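Local atomic coordinates of minor structural protein 5 (Lactococcus phage Tuc2009, PDB entry 5E7T), a protein that probably forms part of the phage baseplate, where its galactose-binding-like domain is consistent with recognising saccharides on the lactococcal host surface. Residues Gly83-Met88 with Thr144-Pro149; Asp3-His8 with Tyr210-Pro215; Val92-Trp97 with Phe173-Arg178. All blocks are in the same frame, centred on the assembly; numbering follows the deposited sequence.

Contact 1 (Gly83-Met88 with Thr144-Pro149); sequences GDKYTM and TSTIPP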
loop_
_atom_site.group_PDB
_atom_site.type_symbol
_atom_site.label_atom_id
_atom_site.label_comp_id
_atom_site.label_asym_id
_atom_site.label_seq_id
_atom_site.Cartn_x
_atom_site.Cartn_y
_atom_site.Cartn_z
ATOM N N GLY B 83 22.190 52.487 18.567
ATOM C CA GLY B 83 22.379 53.083 19.886
ATOM C C GLY B 83 22.747 52.096 20.978
ATOM O O GLY B 83 23.215 52.509 22.034
ATOM N N ASP B 84 22.545 50.793 20.752
ATOM C CA ASP B 84 22.901 49.767 21.715
ATOM C C ASP B 84 24.413 49.647 21.731
ATOM O O ASP B 84 25.057 49.979 20.725
ATOM C CB ASP B 84 22.276 48.419 21.309
ATOM C CG ASP B 84 20.863 48.198 21.809
ATOM O OD1 ASP B 84 20.254 49.167 22.337
ATOM O OD2 ASP B 84 20.367 47.053 21.699
ATOM N N LYS B 85 24.999 49.190 22.850
ATOM C CA LYS B 85 26.454 49.033 22.883
ATOM C C LYS B 85 26.773 47.563 22.854
ATOM O O LYS B 85 25.991 46.747 23.348
ATOM C CB LYS B 85 27.108 49.687 24.109
ATOM C CG LYS B 85 26.451 50.967 24.567
ATOM C CD LYS B 85 27.320 52.170 24.375
ATOM C CE LYS B 85 26.500 53.427 24.329
ATOM N NZ LYS B 85 27.347 54.639 24.486
ATOM N N TYR B 86 27.904 47.222 22.238
ATOM C CA TYR B 86 28.440 45.868 22.153
ATOM C C TYR B 86 29.908 45.994 22.489
ATOM O O TYR B 86 30.506 47.006 22.131
ATOM C CB TYR B 86 28.240 45.270 20.765
ATOM C CG TYR B 86 26.814 44.852 20.512
ATOM C CD1 TYR B 86 25.829 45.794 20.222
ATOM C CD2 TYR B 86 26.448 43.510 20.525
ATOM C CE1 TYR B 86 24.506 45.419 20.000
ATOM C CE2 TYR B 86 25.126 43.119 20.298
ATOM C CZ TYR B 86 24.160 44.080 20.029
ATOM O OH TYR B 86 22.857 43.714 19.797
ATOM N N THR B 87 30.473 45.035 23.236
ATOM C CA THR B 87 31.869 45.090 23.632
ATOM C C THR B 87 32.643 43.927 23.030
ATOM O O THR B 87 32.231 42.768 23.156
ATOM C CB THR B 87 32.009 45.220 25.168
ATOM O OG1 THR B 87 31.312 46.386 25.618
ATOM C CG2 THR B 87 33.451 45.316 25.621
ATOM N N MET B 88 33.781 44.245 22.389
ATOM C CA MET B 88 34.670 43.262 21.798
ATOM C C MET B 88 35.887 43.138 22.671
ATOM O O MET B 88 36.370 44.145 23.162
ATOM C CB MET B 88 35.051 43.662 20.383
ATOM C CG MET B 88 33.923 43.540 19.416
ATOM S SD MET B 88 34.505 43.921 17.759
ATOM C CE MET B 88 35.074 42.257 17.241
ATOM N N THR B 144 34.347 49.082 23.336
ATOM C CA THR B 144 32.890 49.124 23.309
ATOM C C THR B 144 32.518 49.943 22.094
ATOM O O THR B 144 33.142 50.975 21.840
ATOM C CB THR B 144 32.300 49.666 24.608
ATOM O OG1 THR B 144 32.788 48.906 25.725
ATOM C CG2 THR B 144 30.791 49.627 24.602
ATOM N N SER B 145 31.541 49.460 21.320
ATOM C CA SER B 145 31.064 50.100 20.107
ATOM C C SER B 145 29.572 50.433 20.199
ATOM O O SER B 145 28.811 49.637 20.740
ATOM C CB SER B 145 31.314 49.183 18.917
ATOM O OG SER B 145 32.704 49.014 18.699
ATOM N N THR B 146 29.153 51.605 19.679
ATOM C CA THR B 146 27.743 51.997 19.625
ATOM C C THR B 146 27.194 51.738 18.198
ATOM O O THR B 146 27.745 52.229 17.191
ATOM C CB THR B 146 27.546 53.439 20.070
ATOM O OG1 THR B 146 28.118 53.598 21.360
ATOM C CG2 THR B 146 26.098 53.824 20.132
ATOM N N ILE B 147 26.124 50.937 18.131
ATOM C CA ILE B 147 25.476 50.560 16.880
ATOM C C ILE B 147 25.010 51.802 16.127
ATOM O O ILE B 147 24.261 52.610 16.689
ATOM C CB ILE B 147 24.360 49.500 17.099
ATOM C CG1 ILE B 147 24.897 48.240 17.796
ATOM C CG2 ILE B 147 23.650 49.157 15.796
ATOM C CD1 ILE B 147 26.048 47.516 17.073
ATOM N N PRO B 148 25.504 52.006 14.884
ATOM C CA PRO B 148 25.091 53.194 14.121
ATOM C C PRO B 148 23.653 53.056 13.584
ATOM O O PRO B 148 23.107 51.931 13.501
ATOM C CB PRO B 148 26.125 53.249 12.998
ATOM C CG PRO B 148 26.469 51.826 12.763
ATOM C CD PRO B 148 26.416 51.150 14.094
ATOM N N PRO B 149 23.013 54.184 13.193
ATOM C CA PRO B 149 21.649 54.085 12.673
ATOM C C PRO B 149 21.593 53.303 11.369
ATOM O O PRO B 149 22.562 53.319 10.589
ATOM C CB PRO B 149 21.221 55.543 12.517
ATOM C CG PRO B 149 22.458 56.278 12.373
ATOM C CD PRO B 149 23.468 55.585 13.207
#
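Y86 and S145 illustrate how a strand outermost in its chain is joined to its neighbour: the two residues face each other as an antiparallel hydrogen-bonded pair. Y86 N donates to S145 O at 3.0 Å, and S145 N returns a nearly straight bond of 2.8 Å to Y86 O. The pairing runs on past the regular strands, because I147 uses both of its backbone polar atoms. Its N reaches D84 O at 3.0 Å, while its O accepts from G83 N at 2.8 Å.

The non-hydrogen-bonded pairs, K85 with T146 and T87 with T144, bring their side chains together on the face opposite Y86 and S145. T87 OG1 and T144 OG1 stand 2.9 Å apart. The T87 hydroxyl is also bonded to the carbonyl oxygen of G185, so it belongs to a small polar cluster against the segment that follows strand 171-184. K85 lies alongside T146, its chain bent at chi2 (-113°), and this brings NZ within a weak hydrogen bond of T146 OG1 at 3.4 Å.

Apolar contact is concentrated on the face carrying Y86. With the I147 CG1 branch beside the backbone N (chi1 -57°), I147 CG1 and I147 CD1 both lie against the CD1-CE1 side of the Y86 ring, I147 CG1 at 3.6 Å from Y86 CD1. Y80 also meets this ring, and C123 and I122 of strand 121-126 touch Y86 and I147 respectively.

Here strand 139-146, outermost in this chain, flanks a five-stranded antiparallel sheet and packs toward a second sheet, as in the beta-sandwich of galactose-binding-like domains.

Contact 2 (Asp3-His8 with Tyr210-Pro215); sequences DKNYLH and YVDTNP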
loop_
_atom_site.group_PDB
_atom_site.type_symbol
_atom_site.label_atom_id
_atom_site.label_comp_id
_atom_site.label_asym_id
_atom_site.label_seq_id
_atom_site.Cartn_x
_atom_site.Cartn_y
_atom_site.Cartn_z
ATOM N N ASP B 3 24.982 55.539 57.126
ATOM C CA ASP B 3 24.210 54.347 57.511
ATOM C C ASP B 3 23.856 53.383 56.361
ATOM O O ASP B 3 23.447 52.251 56.646
ATOM C CB ASP B 3 22.933 54.748 58.275
ATOM C CG ASP B 3 23.152 55.167 59.719
ATOM O OD1 ASP B 3 24.325 55.204 60.164
ATOM O OD2 ASP B 3 22.151 55.460 60.409
ATOM N N LYS B 4 24.026 53.808 55.080
ATOM C CA LYS B 4 23.704 52.967 53.916
ATOM C C LYS B 4 24.735 51.861 53.666
ATOM O O LYS B 4 25.933 52.114 53.465
ATOM C CB LYS B 4 23.405 53.763 52.628
ATOM C CG LYS B 4 24.295 54.963 52.320
ATOM C CD LYS B 4 23.617 55.811 51.244
ATOM C CE LYS B 4 24.320 57.103 50.919
ATOM N NZ LYS B 4 23.661 57.802 49.783
ATOM N N ASN B 5 24.213 50.619 53.695
ATOM C CA ASN B 5 24.904 49.342 53.532
ATOM C C ASN B 5 24.749 48.790 52.127
ATOM O O ASN B 5 23.635 48.760 51.594
ATOM C CB ASN B 5 24.388 48.317 54.561
ATOM C CG ASN B 5 22.896 48.317 54.866
ATOM O OD1 ASN B 5 22.069 48.929 54.176
ATOM N ND2 ASN B 5 22.518 47.601 55.914
ATOM N N TYR B 6 25.871 48.329 51.540
ATOM C CA TYR B 6 25.931 47.780 50.177
ATOM C C TYR B 6 26.441 46.334 50.150
ATOM O O TYR B 6 27.498 46.051 50.728
ATOM C CB TYR B 6 26.814 48.665 49.268
ATOM C CG TYR B 6 26.364 50.107 49.191
ATOM C CD1 TYR B 6 26.815 51.049 50.111
ATOM C CD2 TYR B 6 25.489 50.531 48.194
ATOM C CE1 TYR B 6 26.391 52.375 50.055
ATOM C CE2 TYR B 6 25.064 51.857 48.123
ATOM C CZ TYR B 6 25.515 52.774 49.059
ATOM O OH TYR B 6 25.111 54.084 48.996
ATOM N N LEU B 7 25.687 45.422 49.481
ATOM C CA LEU B 7 26.085 44.022 49.333
ATOM C C LEU B 7 26.937 43.892 48.085
ATOM O O LEU B 7 26.478 44.240 46.991
ATOM C CB LEU B 7 24.886 43.071 49.268
ATOM C CG LEU B 7 25.208 41.658 48.750
ATOM C CD1 LEU B 7 25.550 40.705 49.882
ATOM C CD2 LEU B 7 24.093 41.125 47.859
ATOM N N HIS B 8 28.175 43.393 48.252
ATOM C CA HIS B 8 29.114 43.208 47.154
ATOM C C HIS B 8 29.252 41.752 46.796
ATOM O O HIS B 8 29.600 40.939 47.653
ATOM C CB HIS B 8 30.469 43.850 47.458
ATOM C CG HIS B 8 30.369 45.317 47.719
ATOM N ND1 HIS B 8 30.500 45.828 48.996
ATOM C CD2 HIS B 8 30.070 46.327 46.873
ATOM C CE1 HIS B 8 30.310 47.131 48.881
ATOM N NE2 HIS B 8 30.062 47.479 47.619
ATOM N N TYR B 210 30.605 40.172 50.593
ATOM C CA TYR B 210 30.972 41.077 51.677
ATOM C C TYR B 210 29.982 42.252 51.665
ATOM O O TYR B 210 29.345 42.501 50.634
ATOM C CB TYR B 210 32.466 41.464 51.671
ATOM C CG TYR B 210 32.855 42.651 50.823
ATOM C CD1 TYR B 210 32.795 43.943 51.329
ATOM C CD2 TYR B 210 33.405 42.475 49.561
ATOM C CE1 TYR B 210 33.206 45.037 50.573
ATOM C CE2 TYR B 210 33.810 43.562 48.789
ATOM C CZ TYR B 210 33.706 44.845 49.298
ATOM O OH TYR B 210 34.099 45.934 48.553
ATOM N N VAL B 211 29.805 42.926 52.818
ATOM C CA VAL B 211 28.793 43.979 52.982
ATOM C C VAL B 211 29.293 45.296 53.601
ATOM O O VAL B 211 30.476 45.450 53.914
ATOM C CB VAL B 211 27.584 43.436 53.808
ATOM C CG1 VAL B 211 26.667 42.572 52.962
ATOM C CG2 VAL B 211 28.042 42.682 55.055
ATOM N N ASP B 212 28.329 46.249 53.740
ATOM C CA ASP B 212 28.332 47.560 54.408
ATOM C C ASP B 212 29.345 48.619 53.929
ATOM O O ASP B 212 29.229 49.780 54.364
ATOM C CB ASP B 212 28.514 47.380 55.943
ATOM C CG ASP B 212 27.240 47.329 56.775
ATOM O OD1 ASP B 212 26.435 48.281 56.688
ATOM O OD2 ASP B 212 27.108 46.397 57.600
ATOM N N THR B 213 30.334 48.255 53.082
ATOM C CA THR B 213 31.350 49.242 52.688
ATOM C C THR B 213 30.764 50.296 51.711
ATOM O O THR B 213 29.540 50.460 51.629
ATOM C CB THR B 213 32.670 48.586 52.201
ATOM O OG1 THR B 213 32.527 48.091 50.876
ATOM C CG2 THR B 213 33.204 47.510 53.153
ATOM N N ASN B 214 31.651 51.042 51.020
ATOM C CA ASN B 214 31.295 52.071 50.041
ATOM C C ASN B 214 30.400 51.481 48.915
ATOM O O ASN B 214 30.299 50.254 48.830
ATOM C CB ASN B 214 32.576 52.723 49.476
ATOM C CG ASN B 214 33.578 51.789 48.831
ATOM O OD1 ASN B 214 33.526 50.560 48.965
ATOM N ND2 ASN B 214 34.567 52.369 48.176
ATOM N N PRO B 215 29.714 52.285 48.059
ATOM C CA PRO B 215 28.869 51.670 47.013
ATOM C C PRO B 215 29.641 50.849 45.977
ATOM O O PRO B 215 29.059 49.935 45.406
ATOM C CB PRO B 215 28.146 52.863 46.374
ATOM C CG PRO B 215 28.362 54.015 47.308
ATOM C CD PRO B 215 29.666 53.759 47.979
#
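H8 and Y210 make an antiparallel hydrogen-bonded pair, the one bridge between the two segments. H8 N donates to Y210 O at 2.8 Å and Y210 N to H8 O at 3.2 Å. One step outward, V211 CA directs a C-H contact at Y6 O.

The side chains divide around two aromatic platforms. P215 lies over the Y6 ring, its CA 3.6 Å from the ring centroid and only 9° off the normal, a CH-pi contact extended by P215 CG near Y6 CZ. With CG between the backbone N and the carbonyl carbon (chi1 87°), the Y210 ring is swung under H8 CB, which sits over one face, 3.9 Å from the centroid. The two rings meet obliquely, with planes 34° apart, and the Y210 hydroxyl lies over the imidazole while bonding to S218 N. At the imidazole edge, NE2 makes a weak hydrogen bond to P215 O at 3.5 Å. L7 and V211 add an apolar touch at the exposed border.

The N-terminal segment is held by CH-pi contacts, the reciprocal backbone bonds and the weak bond from H8 NE2 to P215 O, with no salt bridge between the two segments.

Contact 3 (Val92-Trp97 with Phe173-Arg178); sequences VMFTSW and FTIRVR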
loop_
_atom_site.group_PDB
_atom_site.type_symbol
_atom_site.label_atom_id
_atom_site.label_comp_id
_atom_site.label_asym_id
_atom_site.label_seq_id
_atom_site.Cartn_x
_atom_site.Cartn_y
_atom_site.Cartn_z
ATOM N N VAL B 92 45.728 38.684 21.649
ATOM C CA VAL B 92 46.455 38.778 20.398
ATOM C C VAL B 92 47.977 38.653 20.609
ATOM O O VAL B 92 48.507 39.163 21.602
ATOM C CB VAL B 92 45.976 40.097 19.743
ATOM C CG1 VAL B 92 47.097 41.063 19.411
ATOM C CG2 VAL B 92 45.093 39.817 18.549
ATOM N N MET B 93 48.667 37.940 19.707
ATOM C CA MET B 93 50.114 37.749 19.820
ATOM C C MET B 93 50.796 37.841 18.488
ATOM O O MET B 93 50.369 37.188 17.541
ATOM C CB MET B 93 50.443 36.422 20.494
ATOM C CG MET B 93 51.870 35.994 20.361
ATOM S SD MET B 93 52.246 34.860 21.676
ATOM C CE MET B 93 53.541 34.090 20.976
ATOM N N PHE B 94 51.869 38.633 18.418
ATOM C CA PHE B 94 52.603 38.782 17.183
ATOM C C PHE B 94 53.873 38.009 17.330
ATOM O O PHE B 94 54.697 38.341 18.190
ATOM C CB PHE B 94 52.868 40.264 16.869
ATOM C CG PHE B 94 51.618 41.055 16.566
ATOM C CD1 PHE B 94 50.805 41.531 17.596
ATOM C CD2 PHE B 94 51.248 41.325 15.254
ATOM C CE1 PHE B 94 49.669 42.288 17.314
ATOM C CE2 PHE B 94 50.096 42.056 14.978
ATOM C CZ PHE B 94 49.320 42.538 16.009
ATOM N N THR B 95 54.016 36.953 16.514
ATOM C CA THR B 95 55.184 36.083 16.547
ATOM C C THR B 95 56.262 36.532 15.567
ATOM O O THR B 95 57.423 36.127 15.695
ATOM C CB THR B 95 54.769 34.643 16.357
ATOM O OG1 THR B 95 54.287 34.459 15.038
ATOM C CG2 THR B 95 53.699 34.230 17.313
ATOM N N SER B 96 55.880 37.367 14.596
ATOM C CA SER B 96 56.759 37.892 13.548
ATOM C C SER B 96 56.201 39.210 13.069
ATOM O O SER B 96 54.995 39.306 12.853
ATOM C CB SER B 96 56.845 36.900 12.386
ATOM O OG SER B 96 57.022 37.519 11.122
ATOM N N TRP B 97 57.056 40.220 12.904
ATOM C CA TRP B 97 56.642 41.543 12.431
ATOM C C TRP B 97 57.701 42.084 11.459
ATOM O O TRP B 97 58.721 42.614 11.890
ATOM C CB TRP B 97 56.386 42.488 13.621
ATOM C CG TRP B 97 55.982 43.883 13.238
ATOM C CD1 TRP B 97 56.806 44.944 13.032
ATOM C CD2 TRP B 97 54.645 44.365 13.031
ATOM N NE1 TRP B 97 56.073 46.044 12.641
ATOM C CE2 TRP B 97 54.743 45.717 12.643
ATOM C CE3 TRP B 97 53.376 43.775 13.104
ATOM C CZ2 TRP B 97 53.623 46.503 12.391
ATOM C CZ3 TRP B 97 52.267 44.549 12.838
ATOM C CH2 TRP B 97 52.394 45.899 12.482
ATOM N N PHE B 173 53.244 40.283 8.734
ATOM C CA PHE B 173 53.289 39.904 10.138
ATOM C C PHE B 173 52.542 38.595 10.340
ATOM O O PHE B 173 51.775 38.188 9.471
ATOM C CB PHE B 173 52.785 41.017 11.097
ATOM C CG PHE B 173 51.365 41.486 10.899
ATOM C CD1 PHE B 173 50.299 40.778 11.445
ATOM C CD2 PHE B 173 51.090 42.634 10.165
ATOM C CE1 PHE B 173 48.987 41.200 11.238
ATOM C CE2 PHE B 173 49.777 43.047 9.944
ATOM C CZ PHE B 173 48.738 42.328 10.480
ATOM N N THR B 174 52.777 37.936 11.474
ATOM C CA THR B 174 52.080 36.714 11.841
ATOM C C THR B 174 51.470 37.004 13.172
ATOM O O THR B 174 52.146 37.538 14.050
ATOM C CB THR B 174 53.003 35.523 11.816
ATOM O OG1 THR B 174 53.708 35.520 10.564
ATOM C CG2 THR B 174 52.260 34.245 11.990
ATOM N N ILE B 175 50.167 36.761 13.284
ATOM C CA ILE B 175 49.357 37.061 14.459
ATOM C C ILE B 175 48.611 35.839 14.924
ATOM O O ILE B 175 48.134 35.047 14.109
ATOM C CB ILE B 175 48.400 38.263 14.178
ATOM C CG1 ILE B 175 47.707 38.774 15.470
ATOM C CG2 ILE B 175 47.392 37.969 13.052
ATOM C CD1 ILE B 175 46.762 39.977 15.299
ATOM N N ARG B 176 48.510 35.688 16.240
ATOM C CA ARG B 176 47.767 34.622 16.875
ATOM C C ARG B 176 46.578 35.266 17.546
ATOM O O ARG B 176 46.736 36.308 18.181
ATOM C CB ARG B 176 48.642 33.872 17.856
ATOM C CG ARG B 176 49.627 32.993 17.126
ATOM C CD ARG B 176 50.548 32.305 18.077
ATOM N NE ARG B 176 51.403 31.349 17.387
ATOM C CZ ARG B 176 52.277 30.565 18.004
ATOM N NH1 ARG B 176 52.400 30.608 19.324
ATOM N NH2 ARG B 176 53.030 29.725 17.308
ATOM N N VAL B 177 45.379 34.726 17.320
ATOM C CA VAL B 177 44.162 35.278 17.891
ATOM C C VAL B 177 43.549 34.216 18.791
ATOM O O VAL B 177 43.253 33.119 18.327
ATOM C CB VAL B 177 43.212 35.768 16.782
ATOM C CG1 VAL B 177 41.841 36.108 17.339
ATOM C CG2 VAL B 177 43.805 36.959 16.035
ATOM N N ARG B 178 43.427 34.528 20.094
ATOM C CA ARG B 178 42.912 33.658 21.154
ATOM C C ARG B 178 41.681 34.299 21.824
ATOM O O ARG B 178 41.652 35.503 22.059
ATOM C CB ARG B 178 44.021 33.397 22.185
ATOM C CG ARG B 178 43.595 32.621 23.413
ATOM C CD ARG B 178 44.774 32.403 24.329
ATOM N NE ARG B 178 44.892 33.435 25.356
ATOM C CZ ARG B 178 45.941 33.555 26.164
ATOM N NH1 ARG B 178 46.963 32.718 26.066
ATOM N NH2 ARG B 178 45.977 34.517 27.076
#
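F94, W97 and F173 gather into an aromatic cluster on one face of the sheet, the tightly packed part of this contact. F173 CD1 comes in at the edge of the F94 ring, 3.8 Å from F94 CE2, though the two rings meet obliquely; I175 CG1 lies over one face of F94 in a CH-pi contact. W97 and F173 lie side by side with planes 20° apart, yet slid so far that the rings barely overlap; W97 CE3 instead meets F173 CB at 3.5 Å. I175, extended with CG1 anti to the backbone N (chi1 -170°), brings CD1 against both V92 CG2 and F94 CZ, 3.7 Å from each. F108 and M110 of strand 104-114 cover this face from the opposing sheet.

The other face is looser, and S96, T174 and R176 on it are partly exposed to solvent. M93 and R176 run alongside each other, and T95 crosses the arginine so that its CG2 sits over one face of the guanidinium, 3.7 Å above the plane. R176 NE has its salt bridge with E55 of strand 53-60, which helps to fix the flat group. T174 shares this face with S96 and also touches T95 at the corner.

Between the two faces, the backbone holds M93 and R176 by a reciprocal pair of bonds, R176 N to M93 O being 2.7 Å. The register then slips by one residue: T174 O accepts from T95 N at 3.1 Å, and T174 N donates to S96 O at 2.9 Å. This is a beta bulge, turning the chain through a corner at T95, within central antiparallel strands of a beta-sandwich like that of galactose-binding-like domains.

Contacts 1 and 3 are two seams of one antiparallel sheet, sharing strand 85-98: contact 1 joins its beginning to strand 139-146, outermost in this chain, whereas contact 3 joins its far part to strand 171-184. Their centres are about 26 Å apart and their segments alternate along the chain. Contact 2 belongs to another part of the molecule, where the N-terminal segment meets the C-terminal region; both sheet contacts are nested in the loop it closes. Its centre lies about 32 Å from that of contact 1, with nearest atoms about 20 Å apart, and about 44 Å from that of contact 3, across the centre of the chain.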